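Local coordinates for glycosyl hydrolase family 62 protein (Coprinopsis cinerea, PDB 5B6T), which hydrolyses alpha-L-arabinofuranosidic bonds, probably releasing the arabinose side chains of arabinoxylan, at residues Q24-P29 and N300-L306; G49-V53 and L76-A82; G162-S167 and N179-M185; V199-D203 and T276-P281; W222-W226 and A237-E242. One frame throughout, in Å; residues are numbered along the deposited sequence.

Contact 1. Residues Q24-P29 and N300-L306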
# COMPACT_ATOMS: atom_id res chain seq x y z
N GLN A 24 1.20 2.53 18.70
CA GLN A 24 0.25 3.63 18.63
C GLN A 24 -0.64 3.59 17.37
O GLN A 24 -1.82 3.90 17.45
CB GLN A 24 1.00 4.96 18.76
CG GLN A 24 1.59 5.08 20.19
CD GLN A 24 2.57 6.24 20.45
OE1 GLN A 24 2.45 6.93 21.48
NE2 GLN A 24 3.55 6.43 19.59
N GLY A 25 -0.07 3.18 16.23
CA GLY A 25 -0.82 3.09 14.99
C GLY A 25 -0.59 1.75 14.29
O GLY A 25 0.51 1.19 14.36
N ILE A 26 -1.62 1.25 13.61
CA ILE A 26 -1.49 0.11 12.68
C ILE A 26 -1.75 0.70 11.31
O ILE A 26 -2.75 1.38 11.12
CB ILE A 26 -2.49 -1.01 12.98
CG1 ILE A 26 -2.25 -1.56 14.37
CG2 ILE A 26 -2.46 -2.11 11.93
CD1 ILE A 26 -0.91 -2.20 14.59
N LYS A 27 -0.81 0.48 10.38
CA LYS A 27 -0.69 1.34 9.21
C LYS A 27 -0.38 0.57 7.92
O LYS A 27 0.07 -0.57 7.94
CB LYS A 27 0.44 2.34 9.45
CG LYS A 27 0.19 3.31 10.60
CD LYS A 27 1.24 4.41 10.62
CE LYS A 27 1.03 5.39 9.49
NZ LYS A 27 2.20 6.31 9.37
N ASP A 28 -0.60 1.24 6.80
CA ASP A 28 -0.01 0.87 5.53
C ASP A 28 -0.31 -0.58 5.09
O ASP A 28 0.61 -1.31 4.70
CB ASP A 28 1.52 1.06 5.57
CG ASP A 28 1.96 2.35 6.23
OD1 ASP A 28 1.31 3.38 6.02
OD2 ASP A 28 3.01 2.28 6.95
N PRO A 29 -1.59 -1.01 5.14
CA PRO A 29 -1.86 -2.43 4.99
C PRO A 29 -1.66 -2.97 3.59
O PRO A 29 -1.95 -2.29 2.60
CB PRO A 29 -3.36 -2.54 5.37
CG PRO A 29 -3.91 -1.18 5.07
CD PRO A 29 -2.82 -0.24 5.44
N ASN A 300 4.44 10.07 14.17
CA ASN A 300 4.65 8.62 14.41
C ASN A 300 3.81 8.03 15.55
O ASN A 300 3.68 6.81 15.68
CB ASN A 300 6.14 8.32 14.65
CG ASN A 300 6.98 8.46 13.39
OD1 ASN A 300 6.47 8.43 12.27
ND2 ASN A 300 8.30 8.62 13.58
N SER A 301 3.23 8.90 16.38
CA SER A 301 2.42 8.50 17.49
C SER A 301 0.92 8.55 17.19
O SER A 301 0.11 8.30 18.06
CB SER A 301 2.75 9.38 18.70
OG SER A 301 2.30 10.70 18.52
N LEU A 302 0.55 8.92 15.95
CA LEU A 302 -0.87 9.11 15.64
C LEU A 302 -1.63 7.78 15.69
O LEU A 302 -1.13 6.73 15.25
CB LEU A 302 -1.06 9.73 14.25
CG LEU A 302 -0.62 11.18 14.10
CD1 LEU A 302 -0.56 11.51 12.61
CD2 LEU A 302 -1.52 12.16 14.85
N PRO A 303 -2.88 7.81 16.19
CA PRO A 303 -3.61 6.56 16.37
C PRO A 303 -4.33 6.05 15.12
O PRO A 303 -5.55 5.93 15.08
CB PRO A 303 -4.58 6.90 17.51
CG PRO A 303 -4.85 8.35 17.32
CD PRO A 303 -3.57 8.95 16.83
N TRP A 304 -3.54 5.66 14.13
CA TRP A 304 -4.10 5.07 12.89
C TRP A 304 -4.71 3.71 13.16
O TRP A 304 -4.16 2.90 13.91
CB TRP A 304 -3.02 4.92 11.81
CG TRP A 304 -2.42 6.19 11.35
CD1 TRP A 304 -1.26 6.73 11.79
CD2 TRP A 304 -2.93 7.09 10.36
NE1 TRP A 304 -0.99 7.90 11.13
CE2 TRP A 304 -2.02 8.15 10.25
CE3 TRP A 304 -4.07 7.10 9.57
CZ2 TRP A 304 -2.22 9.23 9.38
CZ3 TRP A 304 -4.27 8.16 8.68
CH2 TRP A 304 -3.36 9.22 8.60
N LYS A 305 -5.85 3.46 12.51
CA LYS A 305 -6.56 2.17 12.55
C LYS A 305 -6.98 1.84 11.13
O LYS A 305 -7.10 2.74 10.30
CB LYS A 305 -7.77 2.23 13.50
CG LYS A 305 -7.36 2.67 14.91
CD LYS A 305 -8.52 2.82 15.85
CE LYS A 305 -8.15 3.66 17.05
NZ LYS A 305 -6.99 3.16 17.85
N LEU A 306 -7.19 0.57 10.86
CA LEU A 306 -7.58 0.11 9.53
C LEU A 306 -9.10 -0.01 9.44
O LEU A 306 -9.73 -0.57 10.34
CB LEU A 306 -6.95 -1.25 9.21
CG LEU A 306 -5.42 -1.37 9.42
CD1 LEU A 306 -4.92 -2.70 8.93
CD2 LEU A 306 -4.67 -0.22 8.76
O HOH W 1 -4.35 3.22 16.72
O HOH W 2 1.92 7.55 11.93
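K27 lays its aliphatic chain across one face of the W304 indole, a CH-pi contact in which CE stands 3.8 Å from the centroid of the five-membered ring. A bend at chi3 (73°) brings CE over the ring while NZ passes on beyond it. NZ is held by Y299 OH, and a water accepts both from K27 NZ at 2.9 Å and, weakly, from W304 NE1. On the backbone, I26 N donates to W304 O at 3.0 Å; the bond is nearly straight (167°), but the donor stands well above the carbonyl plane. The lack of a side chain at G25 lets L302 O lie 3.7 Å from G25 CA. Segments 24-29 and 300-306 join two blades of the five-bladed beta-propeller expected of family 62, strand 25-34 belonging to one and strand 305-311 to the next. Further along, L306 CD2 packs 3.8 Å from P29 CD, its CD1 touching I26 CG2. Behind the first shell, W304 N bonds to L302 O in an inverse gamma turn centred on P303, and Q24 and G25 form a classic beta bulge opposite A45. A second water donates to Q24 O and W304 O and accepts from K305 NZ. A glycerol, probably from the crystallisation liquor, is hydrogen-bonded to K27 NZ and D28 OD2, and a lead ion lies about 5 Å from the nearest K27 side-chain atom, consistent with a pocket.

Contact 2. Residues G49-V53 and L76-A82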
# COMPACT_ATOMS: atom_id res chain seq x y z
N GLY A 49 9.60 3.67 16.82
CA GLY A 49 9.98 3.03 15.57
C GLY A 49 8.85 2.28 14.88
O GLY A 49 7.70 2.34 15.30
N TYR A 50 9.27 1.62 13.81
CA TYR A 50 8.39 0.88 12.92
C TYR A 50 8.88 -0.53 12.75
O TYR A 50 10.08 -0.76 12.60
CB TYR A 50 8.38 1.51 11.54
CG TYR A 50 7.55 2.77 11.47
CD1 TYR A 50 8.02 3.97 11.98
CD2 TYR A 50 6.32 2.76 10.85
CE1 TYR A 50 7.24 5.12 11.93
CE2 TYR A 50 5.55 3.89 10.77
CZ TYR A 50 6.00 5.08 11.31
OH TYR A 50 5.18 6.20 11.19
N ASN A 51 7.95 -1.47 12.71
CA ASN A 51 8.24 -2.84 12.26
C ASN A 51 6.94 -3.35 11.58
O ASN A 51 6.09 -2.56 11.19
CB ASN A 51 8.79 -3.70 13.43
CG ASN A 51 9.68 -4.88 12.97
OD1 ASN A 51 10.92 -4.84 13.02
ND2 ASN A 51 9.05 -5.98 12.63
N LEU A 52 6.81 -4.65 11.42
CA LEU A 52 5.74 -5.23 10.62
C LEU A 52 5.02 -6.30 11.40
O LEU A 52 5.63 -7.03 12.18
CB LEU A 52 6.31 -5.85 9.33
CG LEU A 52 7.01 -4.90 8.34
CD1 LEU A 52 7.66 -5.66 7.19
CD2 LEU A 52 6.05 -3.87 7.77
N VAL A 53 3.73 -6.41 11.13
CA VAL A 53 2.88 -7.43 11.75
C VAL A 53 2.04 -8.15 10.69
O VAL A 53 1.64 -7.55 9.67
CB VAL A 53 2.03 -6.78 12.86
CG1 VAL A 53 1.04 -5.79 12.29
CG2 VAL A 53 1.36 -7.85 13.73
N LEU A 76 13.03 -12.04 9.39
CA LEU A 76 12.84 -10.63 9.03
C LEU A 76 13.38 -9.66 10.10
O LEU A 76 14.03 -8.66 9.79
CB LEU A 76 11.35 -10.40 8.75
CG LEU A 76 10.97 -9.02 8.21
CD1 LEU A 76 9.80 -9.11 7.21
CD2 LEU A 76 10.60 -8.04 9.32
N GLY A 77 13.10 -9.97 11.36
CA GLY A 77 13.88 -9.43 12.49
C GLY A 77 13.54 -8.03 12.95
O GLY A 77 12.67 -7.37 12.39
N THR A 78 14.18 -7.63 14.06
CA THR A 78 14.07 -6.30 14.61
C THR A 78 14.83 -5.28 13.78
O THR A 78 15.61 -5.61 12.89
CB THR A 78 14.60 -6.24 16.07
OG1 THR A 78 15.95 -6.70 16.10
CG2 THR A 78 13.74 -7.06 17.01
N GLY A 79 14.51 -4.03 14.07
CA GLY A 79 15.01 -2.91 13.33
C GLY A 79 13.87 -2.27 12.60
O GLY A 79 12.73 -2.70 12.74
N TYR A 80 14.17 -1.23 11.84
CA TYR A 80 13.16 -0.51 11.11
C TYR A 80 12.73 -1.29 9.86
O TYR A 80 13.57 -1.65 9.02
CB TYR A 80 13.72 0.85 10.69
CG TYR A 80 12.82 1.66 9.80
CD1 TYR A 80 11.84 2.47 10.33
CD2 TYR A 80 12.93 1.57 8.43
CE1 TYR A 80 10.99 3.20 9.51
CE2 TYR A 80 12.08 2.30 7.60
CZ TYR A 80 11.14 3.11 8.16
OH TYR A 80 10.31 3.84 7.35
N ARG A 81 11.42 -1.55 9.76
CA ARG A 81 10.79 -2.04 8.52
C ARG A 81 9.41 -1.39 8.49
O ARG A 81 8.75 -1.29 9.52
CB ARG A 81 10.64 -3.57 8.48
CG ARG A 81 11.94 -4.36 8.44
CD ARG A 81 12.36 -4.77 9.84
NE ARG A 81 13.48 -5.71 9.85
CZ ARG A 81 14.75 -5.38 9.64
NH1 ARG A 81 15.11 -4.11 9.42
NH2 ARG A 81 15.68 -6.31 9.73
N ALA A 82 8.97 -0.99 7.31
CA ALA A 82 7.65 -0.35 7.19
C ALA A 82 7.06 -0.47 5.80
O ALA A 82 7.79 -0.59 4.81
CB ALA A 82 7.70 1.11 7.59
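The Y50 and Y80 side chains extend alongside each other, their rings meeting obliquely, planes at 64° and centroids 5.9 Å apart. The nearest approach between these side chains is Y80 CE1 to Y50 CB, 3.7 Å, while A82 CB packs against Y50 CD2. The contact bridges neighbouring blades of a beta-propeller: strand 49-57 belongs to one, and the loop 76-82 leads into the first strand of the next. Within that loop the R81 guanidinium acts as a tie. T78 O sits 3.2 Å above one face of its plane; at the edge, NE and NH2 grip L76 O side-on, both nitrogens on the one oxygen, and NH1 reaches Y80 O at 2.9 Å. Across the contact, L52 CD1 packs 3.9 Å from R81 CB and also meets L76 CD1. Y50 OH is held by N300, and Y80 OH by Q100. Across the backbones, R81 N donates to Y50 O at 3.2 Å, from 54° above the carbonyl plane.

Contact 3. Residues G162-S167 and N179-M185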
# COMPACT_ATOMS: atom_id res chain seq x y z
N GLY A 162 7.10 14.73 -3.95
CA GLY A 162 6.41 14.98 -5.19
C GLY A 162 6.91 14.20 -6.38
O GLY A 162 6.55 14.55 -7.51
N HIS A 163 7.70 13.14 -6.17
CA HIS A 163 8.15 12.30 -7.28
C HIS A 163 7.72 10.88 -7.04
O HIS A 163 7.81 10.39 -5.93
CB HIS A 163 9.67 12.33 -7.44
CG HIS A 163 10.21 13.71 -7.51
ND1 HIS A 163 10.83 14.32 -6.44
CD2 HIS A 163 10.20 14.63 -8.51
CE1 HIS A 163 11.13 15.57 -6.76
NE2 HIS A 163 10.78 15.77 -8.02
N LEU A 164 7.24 10.24 -8.10
CA LEU A 164 7.01 8.80 -8.14
C LEU A 164 8.05 8.22 -9.08
O LEU A 164 8.13 8.61 -10.25
CB LEU A 164 5.61 8.50 -8.69
CG LEU A 164 5.26 7.02 -8.88
CD1 LEU A 164 5.17 6.26 -7.56
CD2 LEU A 164 3.94 6.90 -9.63
N TYR A 165 8.84 7.29 -8.58
CA TYR A 165 9.91 6.66 -9.35
C TYR A 165 9.53 5.25 -9.79
O TYR A 165 8.74 4.56 -9.10
CB TYR A 165 11.19 6.55 -8.52
CG TYR A 165 11.67 7.87 -7.99
CD1 TYR A 165 12.45 8.70 -8.76
CD2 TYR A 165 11.36 8.28 -6.70
CE1 TYR A 165 12.86 9.93 -8.28
CE2 TYR A 165 11.77 9.53 -6.21
CZ TYR A 165 12.53 10.34 -7.01
OH TYR A 165 12.98 11.55 -6.53
N ARG A 166 10.13 4.82 -10.90
CA ARG A 166 9.89 3.48 -11.43
C ARG A 166 11.17 2.88 -12.05
O ARG A 166 11.76 3.50 -12.94
CB ARG A 166 8.80 3.53 -12.48
CG ARG A 166 8.35 2.17 -13.01
CD ARG A 166 7.46 2.21 -14.23
NE ARG A 166 8.12 2.88 -15.37
CZ ARG A 166 9.01 2.30 -16.16
NH1 ARG A 166 9.36 1.05 -15.99
NH2 ARG A 166 9.56 3.00 -17.14
N SER A 167 11.59 1.72 -11.54
CA SER A 167 12.65 0.89 -12.14
C SER A 167 12.01 -0.32 -12.75
O SER A 167 10.88 -0.71 -12.42
CB SER A 167 13.68 0.43 -11.11
OG SER A 167 14.45 1.52 -10.62
N ASN A 179 16.83 -1.52 -12.75
CA ASN A 179 17.66 -0.50 -13.36
C ASN A 179 17.54 0.83 -12.65
O ASN A 179 16.88 0.94 -11.60
CB ASN A 179 17.37 -0.38 -14.86
CG ASN A 179 15.99 0.14 -15.17
OD1 ASN A 179 15.14 0.34 -14.29
ND2 ASN A 179 15.73 0.33 -16.46
N GLU A 180 18.20 1.86 -13.19
CA GLU A 180 18.11 3.16 -12.58
C GLU A 180 16.66 3.64 -12.72
O GLU A 180 16.08 3.57 -13.79
CB GLU A 180 19.05 4.16 -13.26
CG GLU A 180 19.02 5.58 -12.66
CD GLU A 180 19.67 5.72 -11.27
OE1 GLU A 180 20.26 4.71 -10.77
OE2 GLU A 180 19.59 6.87 -10.69
N PRO A 181 16.04 4.13 -11.62
CA PRO A 181 14.66 4.59 -11.82
C PRO A 181 14.52 5.79 -12.74
O PRO A 181 15.44 6.61 -12.85
CB PRO A 181 14.20 4.97 -10.40
CG PRO A 181 15.25 4.48 -9.48
CD PRO A 181 16.51 4.34 -10.25
N VAL A 182 13.36 5.88 -13.39
CA VAL A 182 12.92 7.12 -14.06
C VAL A 182 11.87 7.78 -13.17
O VAL A 182 11.33 7.14 -12.27
CB VAL A 182 12.37 6.89 -15.50
CG1 VAL A 182 13.46 6.29 -16.38
CG2 VAL A 182 11.12 6.03 -15.48
N ILE A 183 11.60 9.05 -13.38
CA ILE A 183 10.49 9.72 -12.70
C ILE A 183 9.25 9.40 -13.53
O ILE A 183 9.10 9.84 -14.70
CB ILE A 183 10.74 11.25 -12.54
CG1 ILE A 183 11.87 11.48 -11.52
CG2 ILE A 183 9.45 11.93 -12.07
CD1 ILE A 183 12.47 12.87 -11.46
N ALA A 184 8.40 8.54 -12.99
CA ALA A 184 7.16 8.16 -13.65
C ALA A 184 6.08 9.26 -13.61
O ALA A 184 5.22 9.35 -14.50
CB ALA A 184 6.61 6.90 -13.00
N MET A 185 6.08 10.04 -12.54
CA MET A 185 5.13 11.13 -12.36
C MET A 185 5.73 12.09 -11.34
O MET A 185 6.46 11.69 -10.42
CB MET A 185 3.77 10.62 -11.85
CG MET A 185 2.72 11.71 -11.85
SD MET A 185 1.12 11.06 -11.33
CE MET A 185 0.57 10.31 -12.84
O HOH W 3 13.42 2.78 -15.10
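L164 and M185 begin the backbone pairing, L164 N donating to M185 O in an almost straight bond of 2.8 Å. L164 O takes two donors in return, A184 N at 2.8 Å and, weakly, M185 N, because A184 and M185 both face it in a classic beta bulge. Past the bulge R166 and V182 form a hydrogen-bonded pair, with R166 N in the carbonyl plane of V182 O.

One side-chain bond extends the pairing: S167 OG donates to N179 O at 2.7 Å, and Y125 OH is a further partner of that hydroxyl.

Side-chain packing divides between the two faces. Y165 and I183 run alongside each other, Y165 CE1 touching I183 CG1 at 3.7 Å, and Y165 CB rests on P181 CB. On the other face L164 CB meets M185 CB, and R166 lies beside V182, its NH2 3.8 Å from V182 CG2, while NH1 is hydrogen-bonded to Q168 and H154. Such bulged antiparallel pairing is that of a beta hairpin whose second strand, 182-186, ends a four-stranded propeller blade.

Contact 4. Residues V199-D203 and T276-P281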
# COMPACT_ATOMS: atom_id res chain seq x y z
N VAL A 199 -0.39 0.32 -7.75
CA VAL A 199 -0.47 0.10 -9.19
C VAL A 199 -1.02 -1.30 -9.47
O VAL A 199 -0.50 -2.28 -8.99
CB VAL A 199 0.88 0.31 -9.90
CG1 VAL A 199 0.66 0.35 -11.41
CG2 VAL A 199 1.53 1.58 -9.41
N TYR A 200 -2.13 -1.34 -10.24
CA TYR A 200 -2.85 -2.58 -10.51
C TYR A 200 -3.15 -2.78 -11.99
O TYR A 200 -3.35 -1.80 -12.71
CB TYR A 200 -4.17 -2.59 -9.80
CG TYR A 200 -4.09 -2.51 -8.29
CD1 TYR A 200 -3.68 -3.59 -7.54
CD2 TYR A 200 -4.43 -1.34 -7.62
CE1 TYR A 200 -3.63 -3.54 -6.16
CE2 TYR A 200 -4.41 -1.28 -6.25
CZ TYR A 200 -3.98 -2.39 -5.51
OH TYR A 200 -3.95 -2.30 -4.13
N ARG A 201 -3.19 -4.05 -12.42
CA ARG A 201 -3.78 -4.41 -13.72
C ARG A 201 -5.28 -4.46 -13.56
O ARG A 201 -5.80 -5.05 -12.61
CB ARG A 201 -3.26 -5.76 -14.17
CG ARG A 201 -3.95 -6.34 -15.40
CD ARG A 201 -3.77 -5.46 -16.63
NE ARG A 201 -4.59 -5.96 -17.74
CZ ARG A 201 -4.29 -7.03 -18.48
NH1 ARG A 201 -3.19 -7.74 -18.25
NH2 ARG A 201 -5.12 -7.40 -19.46
N ILE A 202 -6.01 -3.84 -14.48
CA ILE A 202 -7.49 -3.84 -14.43
C ILE A 202 -7.97 -5.02 -15.25
O ILE A 202 -7.88 -4.98 -16.48
CB ILE A 202 -8.09 -2.51 -14.94
CG1 ILE A 202 -7.54 -1.32 -14.16
CG2 ILE A 202 -9.61 -2.55 -14.83
CD1 ILE A 202 -7.83 0.04 -14.80
N ASP A 203 -8.51 -6.04 -14.58
CA ASP A 203 -9.03 -7.22 -15.30
C ASP A 203 -10.06 -6.83 -16.36
O ASP A 203 -10.86 -5.92 -16.14
CB ASP A 203 -9.69 -8.21 -14.36
CG ASP A 203 -8.69 -9.02 -13.54
OD1 ASP A 203 -7.50 -9.08 -13.92
OD2 ASP A 203 -9.16 -9.62 -12.56
N THR A 276 1.16 -10.05 -10.96
CA THR A 276 0.51 -9.09 -11.88
C THR A 276 -0.38 -8.08 -11.17
O THR A 276 -0.87 -7.13 -11.80
CB THR A 276 -0.30 -9.79 -12.99
OG1 THR A 276 -1.41 -10.48 -12.42
CG2 THR A 276 0.58 -10.77 -13.77
N LEU A 277 -0.57 -8.25 -9.86
CA LEU A 277 -1.38 -7.29 -9.06
C LEU A 277 -2.71 -6.91 -9.77
O LEU A 277 -3.01 -5.73 -10.02
CB LEU A 277 -0.56 -6.03 -8.70
CG LEU A 277 0.36 -6.13 -7.47
CD1 LEU A 277 -0.47 -6.28 -6.20
CD2 LEU A 277 1.39 -7.25 -7.55
N PRO A 278 -3.54 -7.92 -10.07
CA PRO A 278 -4.80 -7.65 -10.74
C PRO A 278 -5.93 -7.26 -9.80
O PRO A 278 -6.02 -7.75 -8.66
CB PRO A 278 -5.12 -8.99 -11.40
CG PRO A 278 -4.55 -10.00 -10.48
CD PRO A 278 -3.37 -9.35 -9.80
N ILE A 279 -6.82 -6.38 -10.30
CA ILE A 279 -8.09 -6.10 -9.66
C ILE A 279 -9.22 -6.30 -10.66
O ILE A 279 -9.06 -6.13 -11.86
CB ILE A 279 -8.16 -4.65 -9.11
CG1 ILE A 279 -7.92 -3.62 -10.21
CG2 ILE A 279 -7.19 -4.47 -7.92
CD1 ILE A 279 -8.41 -2.23 -9.88
N SER A 280 -10.36 -6.67 -10.13
CA SER A 280 -11.61 -6.62 -10.87
C SER A 280 -12.06 -5.17 -10.93
O SER A 280 -11.91 -4.41 -9.96
CB SER A 280 -12.67 -7.42 -10.14
OG SER A 280 -13.96 -7.18 -10.74
N PRO A 281 -12.68 -4.75 -12.06
CA PRO A 281 -13.28 -3.43 -12.08
C PRO A 281 -14.61 -3.31 -11.33
O PRO A 281 -15.21 -2.23 -11.33
CB PRO A 281 -13.48 -3.18 -13.57
CG PRO A 281 -13.76 -4.54 -14.13
CD PRO A 281 -12.83 -5.44 -13.36
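Y200 carries its ring with CG anti to the carbonyl carbon (chi1 -61°), and I279 answers with CG1 wedged between its own backbone N and carbonyl carbon (chi1 58°), which sends CG2 over the tyrosine. The isoleucine thus comes roughly perpendicular to the tyrosine, in a CH-pi contact with I279 CG2 lying 3.9 Å from the Y200 ring centroid. The backbones run parallel, so that the short strand 278-279 adds a parallel edge to an otherwise antiparallel blade of the propeller. I279 N meets R201 O at 2.9 Å, almost in line with the carbonyl bond, and D203 N donates to I279 O in much the same way; R201 N reaches L277 O from above its carbonyl plane. L277 O also touches the Y200 ring at its edge and in its plane, 3.3 Å from CD1. The far end of the tyrosine is anchored by its OH on the backbone N of L268, and W145 meets the ring edge-to-face. Replacing Y200 by an alanine would probably leave I279 CG2 without the ring face it packs on and L268 N without its hydroxyl partner. Beyond this core, D203 OD1 approaches P278 CB to 3.5 Å, while the carboxylate is secured through OD2 by S271 OG. I202 CG2 rests on P281 CB, and the chains part where P281 CD lies 3.4 Å from D203 O.

Contact 5. Residues W222-W226 and A237-E242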
# COMPACT_ATOMS: atom_id res chain seq x y z
N TRP A 222 -5.96 11.95 1.23
CA TRP A 222 -6.89 11.48 0.21
C TRP A 222 -6.13 10.81 -0.92
O TRP A 222 -4.91 10.90 -0.98
CB TRP A 222 -7.77 12.62 -0.32
CG TRP A 222 -7.05 13.71 -1.10
CD1 TRP A 222 -6.11 14.58 -0.64
CD2 TRP A 222 -7.26 14.04 -2.48
NE1 TRP A 222 -5.74 15.44 -1.64
CE2 TRP A 222 -6.40 15.12 -2.79
CE3 TRP A 222 -8.09 13.54 -3.49
CZ2 TRP A 222 -6.35 15.69 -4.05
CZ3 TRP A 222 -8.05 14.09 -4.73
CH2 TRP A 222 -7.19 15.17 -5.01
N PHE A 223 -6.86 10.15 -1.82
CA PHE A 223 -6.29 9.46 -2.97
C PHE A 223 -6.72 10.01 -4.31
O PHE A 223 -7.90 10.28 -4.53
CB PHE A 223 -6.60 7.94 -2.95
CG PHE A 223 -5.73 7.22 -1.98
CD1 PHE A 223 -6.10 7.13 -0.63
CD2 PHE A 223 -4.49 6.76 -2.38
CE1 PHE A 223 -5.26 6.51 0.27
CE2 PHE A 223 -3.64 6.17 -1.46
CZ PHE A 223 -4.02 6.07 -0.14
N ARG A 224 -5.72 10.13 -5.19
CA ARG A 224 -5.91 10.45 -6.60
C ARG A 224 -5.73 9.21 -7.42
O ARG A 224 -5.07 8.27 -6.99
CB ARG A 224 -4.93 11.53 -7.02
CG ARG A 224 -5.09 12.83 -6.22
CD ARG A 224 -4.05 13.87 -6.54
NE ARG A 224 -4.17 14.41 -7.89
CZ ARG A 224 -3.15 14.89 -8.62
NH1 ARG A 224 -1.91 14.91 -8.12
NH2 ARG A 224 -3.37 15.34 -9.85
N SER A 225 -6.29 9.21 -8.63
CA SER A 225 -6.22 8.04 -9.51
C SER A 225 -6.02 8.43 -10.96
O SER A 225 -6.50 9.49 -11.42
CB SER A 225 -7.49 7.19 -9.39
OG SER A 225 -8.67 7.95 -9.68
N TRP A 226 -5.34 7.53 -11.67
CA TRP A 226 -5.02 7.66 -13.09
C TRP A 226 -5.10 6.29 -13.72
O TRP A 226 -4.98 5.27 -13.03
CB TRP A 226 -3.59 8.17 -13.29
CG TRP A 226 -3.24 9.49 -12.75
CD1 TRP A 226 -3.13 10.66 -13.46
CD2 TRP A 226 -2.90 9.83 -11.41
NE1 TRP A 226 -2.74 11.69 -12.66
CE2 TRP A 226 -2.61 11.22 -11.39
CE3 TRP A 226 -2.80 9.11 -10.21
CZ2 TRP A 226 -2.25 11.89 -10.21
CZ3 TRP A 226 -2.43 9.79 -9.07
CH2 TRP A 226 -2.14 11.14 -9.08
N ALA A 237 -5.42 11.26 -16.00
CA ALA A 237 -6.28 11.43 -14.83
C ALA A 237 -7.54 10.60 -14.96
O ALA A 237 -8.12 10.50 -16.06
CB ALA A 237 -6.65 12.92 -14.62
N LEU A 238 -7.96 9.97 -13.86
CA LEU A 238 -9.23 9.29 -13.78
C LEU A 238 -10.04 10.14 -12.82
O LEU A 238 -10.70 11.11 -13.26
CB LEU A 238 -9.05 7.83 -13.34
CG LEU A 238 -10.34 6.99 -13.31
CD1 LEU A 238 -10.86 6.76 -14.73
CD2 LEU A 238 -10.11 5.68 -12.59
N ALA A 239 -9.94 9.86 -11.52
CA ALA A 239 -10.54 10.71 -10.49
C ALA A 239 -9.39 11.25 -9.65
O ALA A 239 -8.86 10.59 -8.76
CB ALA A 239 -11.52 9.92 -9.65
N ASP A 240 -8.95 12.46 -9.98
CA ASP A 240 -7.67 12.99 -9.42
C ASP A 240 -7.79 14.41 -8.86
O ASP A 240 -6.78 15.09 -8.66
CB ASP A 240 -6.55 12.90 -10.47
CG ASP A 240 -6.57 14.06 -11.43
OD1 ASP A 240 -7.69 14.47 -11.82
OD2 ASP A 240 -5.47 14.56 -11.79
N GLN A 241 -9.02 14.84 -8.57
CA GLN A 241 -9.24 16.18 -8.05
C GLN A 241 -10.02 16.14 -6.75
O GLN A 241 -10.74 15.18 -6.47
CB GLN A 241 -9.95 17.04 -9.11
CG GLN A 241 -9.19 17.16 -10.43
CD GLN A 241 -7.85 17.87 -10.29
OE1 GLN A 241 -7.66 18.73 -9.40
NE2 GLN A 241 -6.89 17.50 -11.13
N GLU A 242 -9.86 17.17 -5.94
CA GLU A 242 -10.60 17.21 -4.68
C GLU A 242 -12.12 17.06 -4.88
O GLU A 242 -12.80 16.39 -4.09
CB GLU A 242 -10.26 18.45 -3.86
CG GLU A 242 -8.83 18.41 -3.35
CD GLU A 242 -8.47 19.50 -2.38
OE1 GLU A 242 -9.34 20.34 -2.04
OE2 GLU A 242 -7.30 19.48 -1.92
O HOH W 4 -3.07 14.51 -13.44
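R224 grips D240 along nearly its whole length. Its CB stands 3.9 Å from D240 CA, and CG lies over the W222 indole, 3.3 Å above the ring plane; E242 CG packs on the opposite face of that ring. CD passes D240 O, and the bend at chi3 (68°) then brings NE round to donate to the same oxygen at 2.8 Å. At the tip NH2 forms a salt bridge with D240 OD2, 3.0 Å away, meeting it from above the carboxylate plane, the two flat groups being turned 29° apart. NH1 bonds to R192 O, and W226 CZ2 sits over the centre of the guanidinium, 3.5 Å from R224 CZ, so the group is held both at its edge and on a face. A leucine in place of R224 would probably leave the D240 carboxylate without its charged mate and D240 O without the NE bond. OD2 has a second hold, a water that donates to it and accepts from W226 NE1. Next along the strand, S225 N and S225 OG approach A239 O from the same face of its plane, the hydroxyl at 2.8 Å. L238 N donates to S225 O at 2.9 Å. With L238 and A239 both facing S225, this is a classic beta bulge, set where the short outermost strand 236-237 leaves the edge of a propeller blade.

From the N terminus, residues 24-29 open the longest loop, which closes only when 300-306 returns; contact 1 thus encloses all the others and joins the blade of strand 25-34 to the sheet that holds both strand 7-9 and strand 305-311, closing the ring of blades between the two ends of the chain. Contact 2 closes a short loop soon after, tying that blade to the next, and touches contact 1 through Y50 and N300. Contact 3 closes its hairpin in series, within one blade. Contact 4 then opens at 199-203 and closes at 276-281, with contact 5 nested inside it, both on the same sheet. M185 packs against W226, linking contacts 3 and 5 between blades. None of the loops cross.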